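Local structure of aldehyde dehydrogenase family protein (Pseudomonas syringae pv. tomato, 6X9L) at residues A143-P148 with K480-F485; A421-Q426 with G441-N446. The protein oxidises long-chain aliphatic aldehydes with NAD+ as the electron acceptor, as a member of the aldehyde dehydrogenase family. The protein carries 1 engineered substitution. All blocks are in the same frame, centred on the assembly; numbering follows the deposited sequence.

Contact 1. Residues A143-P148 with K480-F485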
# COMPACT_ATOMS: atom_id res chain seq x y z
N ALA A 143 -3.12 -13.53 -18.74
CA ALA A 143 -1.73 -13.60 -18.32
C ALA A 143 -1.44 -12.49 -17.32
O ALA A 143 -1.89 -11.35 -17.49
CB ALA A 143 -0.77 -13.49 -19.52
N ILE A 144 -0.71 -12.83 -16.26
CA ILE A 144 -0.26 -11.89 -15.25
C ILE A 144 1.20 -11.55 -15.53
O ILE A 144 2.05 -12.45 -15.56
CB ILE A 144 -0.40 -12.47 -13.84
CG1 ILE A 144 -1.75 -13.18 -13.68
CG2 ILE A 144 -0.14 -11.39 -12.78
CD1 ILE A 144 -2.91 -12.28 -13.53
N GLU A 145 1.50 -10.28 -15.73
CA GLU A 145 2.87 -9.84 -15.91
C GLU A 145 3.23 -8.90 -14.76
O GLU A 145 2.47 -8.00 -14.43
CB GLU A 145 3.05 -9.17 -17.26
CG GLU A 145 2.78 -10.13 -18.43
CD GLU A 145 3.18 -9.56 -19.78
OE1 GLU A 145 3.78 -8.47 -19.81
OE2 GLU A 145 2.90 -10.22 -20.81
N ARG A 146 4.37 -9.15 -14.13
CA ARG A 146 4.87 -8.32 -13.05
C ARG A 146 5.94 -7.39 -13.62
O ARG A 146 6.92 -7.86 -14.21
CB ARG A 146 5.41 -9.19 -11.92
CG ARG A 146 4.32 -10.00 -11.23
CD ARG A 146 3.44 -9.08 -10.43
NE ARG A 146 3.39 -9.51 -9.03
CZ ARG A 146 3.29 -8.71 -7.98
NH1 ARG A 146 3.25 -7.38 -8.13
NH2 ARG A 146 3.26 -9.23 -6.76
N GLU A 147 5.75 -6.09 -13.45
CA GLU A 147 6.61 -5.09 -14.07
C GLU A 147 7.13 -4.13 -13.01
O GLU A 147 6.46 -3.89 -12.00
CB GLU A 147 5.88 -4.29 -15.14
CG GLU A 147 5.27 -5.12 -16.22
CD GLU A 147 4.42 -4.30 -17.19
OE1 GLU A 147 3.93 -4.90 -18.18
OE2 GLU A 147 4.25 -3.08 -16.95
N PRO A 148 8.32 -3.56 -13.22
CA PRO A 148 8.81 -2.53 -12.29
C PRO A 148 7.86 -1.35 -12.27
O PRO A 148 7.31 -0.96 -13.29
CB PRO A 148 10.17 -2.15 -12.88
CG PRO A 148 10.11 -2.60 -14.28
CD PRO A 148 9.28 -3.83 -14.27
N LYS A 480 -0.13 -6.57 -13.67
CA LYS A 480 -0.88 -6.36 -14.90
C LYS A 480 -1.61 -7.63 -15.28
O LYS A 480 -1.05 -8.73 -15.21
CB LYS A 480 0.04 -5.91 -16.03
CG LYS A 480 -0.66 -5.81 -17.36
CD LYS A 480 0.32 -5.44 -18.45
CE LYS A 480 0.59 -3.94 -18.46
NZ LYS A 480 1.69 -3.59 -19.39
N ALA A 481 -2.88 -7.49 -15.68
CA ALA A 481 -3.66 -8.60 -16.21
C ALA A 481 -3.90 -8.35 -17.69
O ALA A 481 -4.42 -7.30 -18.07
CB ALA A 481 -4.99 -8.78 -15.48
N ILE A 482 -3.46 -9.30 -18.51
CA ILE A 482 -3.74 -9.24 -19.94
C ILE A 482 -4.83 -10.25 -20.21
O ILE A 482 -4.54 -11.43 -20.46
CB ILE A 482 -2.47 -9.51 -20.77
CG1 ILE A 482 -1.39 -8.54 -20.36
CG2 ILE A 482 -2.76 -9.37 -22.27
CD1 ILE A 482 -0.10 -8.77 -21.07
N VAL A 483 -6.10 -9.80 -20.13
CA VAL A 483 -7.25 -10.65 -20.41
C VAL A 483 -7.41 -10.81 -21.92
O VAL A 483 -7.16 -9.87 -22.68
CB VAL A 483 -8.53 -10.06 -19.77
CG1 VAL A 483 -9.58 -11.15 -19.62
CG2 VAL A 483 -8.24 -9.41 -18.41
N GLY A 484 -7.82 -12.00 -22.36
CA GLY A 484 -7.78 -12.29 -23.78
C GLY A 484 -6.39 -12.58 -24.31
O GLY A 484 -6.17 -12.50 -25.52
N PHE A 485 -5.44 -12.88 -23.43
CA PHE A 485 -4.09 -13.25 -23.85
C PHE A 485 -4.12 -14.45 -24.79
O PHE A 485 -3.40 -14.47 -25.79
CB PHE A 485 -3.26 -13.55 -22.60
CG PHE A 485 -1.81 -13.81 -22.85
CD1 PHE A 485 -0.93 -12.77 -23.06
CD2 PHE A 485 -1.31 -15.11 -22.81
CE1 PHE A 485 0.42 -13.01 -23.26
CE2 PHE A 485 0.03 -15.36 -23.00
CZ PHE A 485 0.90 -14.31 -23.23

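Contact 2. Residues A421-Q426 with G441-N446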
# COMPACT_ATOMS: atom_id res chain seq x y z
N ALA A 421 8.32 -8.94 17.79
CA ALA A 421 7.88 -9.57 19.03
C ALA A 421 8.73 -10.81 19.27
O ALA A 421 9.26 -11.41 18.33
CB ALA A 421 6.40 -9.94 18.97
N HIS A 422 8.81 -11.21 20.55
CA HIS A 422 9.60 -12.36 20.98
C HIS A 422 8.82 -13.25 21.94
O HIS A 422 8.08 -12.76 22.79
CB HIS A 422 10.89 -11.90 21.64
CG HIS A 422 11.92 -11.43 20.67
ND1 HIS A 422 13.05 -12.17 20.37
CD2 HIS A 422 12.00 -10.30 19.93
CE1 HIS A 422 13.77 -11.52 19.48
NE2 HIS A 422 13.16 -10.38 19.20
N VAL A 423 9.00 -14.57 21.83
CA VAL A 423 8.39 -15.50 22.75
C VAL A 423 9.46 -16.47 23.25
O VAL A 423 10.25 -16.99 22.45
CB VAL A 423 7.22 -16.27 22.11
CG1 VAL A 423 6.59 -17.23 23.12
CG2 VAL A 423 6.17 -15.29 21.62
N GLN A 424 9.52 -16.64 24.58
CA GLN A 424 10.38 -17.61 25.24
C GLN A 424 9.49 -18.67 25.88
O GLN A 424 8.56 -18.34 26.63
CB GLN A 424 11.25 -16.95 26.31
CG GLN A 424 12.00 -15.73 25.83
CD GLN A 424 12.53 -15.88 24.43
OE1 GLN A 424 12.91 -16.99 24.00
NE2 GLN A 424 12.54 -14.77 23.68
N GLY A 425 9.77 -19.93 25.59
CA GLY A 425 8.95 -21.00 26.11
C GLY A 425 9.58 -22.35 25.86
O GLY A 425 10.27 -22.53 24.85
N GLN A 426 9.37 -23.29 26.78
CA GLN A 426 9.87 -24.64 26.59
C GLN A 426 8.93 -25.46 25.70
O GLN A 426 9.37 -26.12 24.76
CB GLN A 426 10.10 -25.32 27.94
CG GLN A 426 11.43 -26.08 28.03
CD GLN A 426 12.34 -25.58 29.15
OE1 GLN A 426 11.87 -25.22 30.24
NE2 GLN A 426 13.64 -25.56 28.89
N GLY A 441 4.53 -8.10 12.72
CA GLY A 441 4.94 -8.66 11.45
C GLY A 441 5.91 -9.82 11.60
O GLY A 441 5.94 -10.72 10.75
N GLN A 442 6.70 -9.82 12.67
CA GLN A 442 7.54 -10.96 12.98
C GLN A 442 7.42 -11.33 14.45
O GLN A 442 7.35 -10.45 15.32
CB GLN A 442 8.99 -10.69 12.61
CG GLN A 442 9.26 -10.82 11.14
CD GLN A 442 10.75 -10.81 10.84
OE1 GLN A 442 11.54 -10.58 11.73
NE2 GLN A 442 11.12 -11.07 9.59
N VAL A 443 7.38 -12.63 14.72
CA VAL A 443 7.49 -13.17 16.07
C VAL A 443 8.63 -14.18 16.06
O VAL A 443 8.68 -15.05 15.19
CB VAL A 443 6.19 -13.82 16.56
CG1 VAL A 443 6.25 -14.06 18.05
CG2 VAL A 443 4.95 -12.99 16.15
N HIS A 444 9.53 -14.06 17.04
CA HIS A 444 10.75 -14.86 17.13
C HIS A 444 10.70 -15.76 18.35
O HIS A 444 10.54 -15.28 19.48
CB HIS A 444 11.99 -13.96 17.21
CG HIS A 444 12.20 -13.11 15.99
ND1 HIS A 444 13.30 -13.25 15.17
CD2 HIS A 444 11.47 -12.10 15.47
CE1 HIS A 444 13.23 -12.36 14.20
NE2 HIS A 444 12.12 -11.66 14.35
N LEU A 445 10.90 -17.06 18.13
CA LEU A 445 10.75 -18.07 19.16
C LEU A 445 12.12 -18.51 19.67
O LEU A 445 12.96 -18.99 18.89
CB LEU A 445 10.00 -19.27 18.61
CG LEU A 445 8.70 -18.92 17.92
CD1 LEU A 445 8.04 -20.20 17.46
CD2 LEU A 445 7.79 -18.16 18.88
N ASN A 446 12.34 -18.38 20.98
CA ASN A 446 13.56 -18.85 21.63
C ASN A 446 14.81 -18.40 20.86
O ASN A 446 15.72 -19.18 20.59
CB ASN A 446 13.53 -20.37 21.79
CG ASN A 446 12.33 -20.85 22.59
OD1 ASN A 446 12.02 -20.30 23.65
ND2 ASN A 446 11.64 -21.86 22.08

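Contact 1. Residues A143-P148 with K480-F485
Ala143, Ile144 and Glu145 pair with Ile482, Ala481 and Lys480 in an antiparallel beta ladder on the arm that projects from the body of the subunit, the oligomerisation element of the aldehyde dehydrogenase fold. The short strand axes run 4.8 Å apart at 152°. Ala143 and Ile482 form one hydrogen-bonded pair, in which Ile482 N reaches Ala143 O at 2.8 Å. The return bond, Ala143 N to Ile482 O, is 3.1 Å. Glu145 and Lys480 make the second such pair, and the non-hydrogen-bonded pair Ile144–Ala481 lies between them.

From the last pair a type II turn, Ile482 to Phe485, folds the chain back, and the methyl CB of Ala143 sits over one face of the Phe485 ring, 3.6 Å from the centroid and 15° off its normal. Phe485 CG lies anti to the backbone N (chi1 -174°), which lays the ring across that methyl. On the same side of the sheet, Ile482 CD1 packs against the carboxylate end of the extended Glu145 side chain.

At the other end Lys480, bent at chi3, brings NZ to the syn side of Glu147 OE1 at 2.9 Å. NZ also donates to Ala435 O and Ile438 O of the second subunit, whose Tyr459 OH bonds Glu147 OE2; the salt bridge is thus tied into the dimer interface. Strand 136-138 flanks 143-148 on its other edge, while 481-483 continue the sheet by pairing in parallel with a strand of the second subunit.

Contact 2. Residues A421-Q426 with G441-N446
His422 and Val423 lie beside His444 and Leu445 in a parallel beta ladder, the strand pair of a beta-alpha-beta unit, with axes 4.7 Å apart at 23°. Three backbone bonds set the register: His444 N to Ala421 O, Val423 N to His444 O, and Asn446 N to Val423 O, the last 2.9 Å long.

On the histidine side, the bump is His444 CB, seated over one face of the His422 ring 4.0 Å from its centroid. The rings themselves are near parallel (16°) but slid apart, so they barely overlap. His444 NE2 donates to Gln442 OE1 at 2.9 Å, which would restrain the ring's rotation.

On the opposite face the valines and Leu445 interlock. Val443 CG1, anti to its N (chi1 -167°), meets Val423 CG2 at 3.8 Å, and Leu445 CD2 comes across to Val423 CB at the same distance; Val423 thus fits the hollow between Val443 and Leu445 on the partner strand. Where the strands end, Asn446 folds its amide toward Gly425: Gly425 N meets a lone pair of OD1 at 3.0 Å, and ND2 returns a weak bond to Gly425 O.

Helix 428-435 lies against the Val423, Val443 and Leu445 face through Ala431, Arg432 and Ala435. Strand 263-266 borders 421-426, and a strand of the second subunit adds to the sheet beside 442-444.

Overall arrangement
Contact 1 and contact 2 lie 39 Å apart between centres, with nearest atoms about 18 Å apart, and belong to different sheets of one chain. In the dimer the arm edge of contact 1 and the sheet edge of contact 2 are brought together across the interface: Val443 packs on Lys480 of the second subunit and His444 on Val483 of the second subunit, so the arm strand of one chain lies along the edge strand of the other. Contact 2 is the nearer to the active site, with the His444 side chain about 7 Å from bound octanal and that of Gln442 about 9 Å from bound NAD. Contact 1 is remote from the annotated sites.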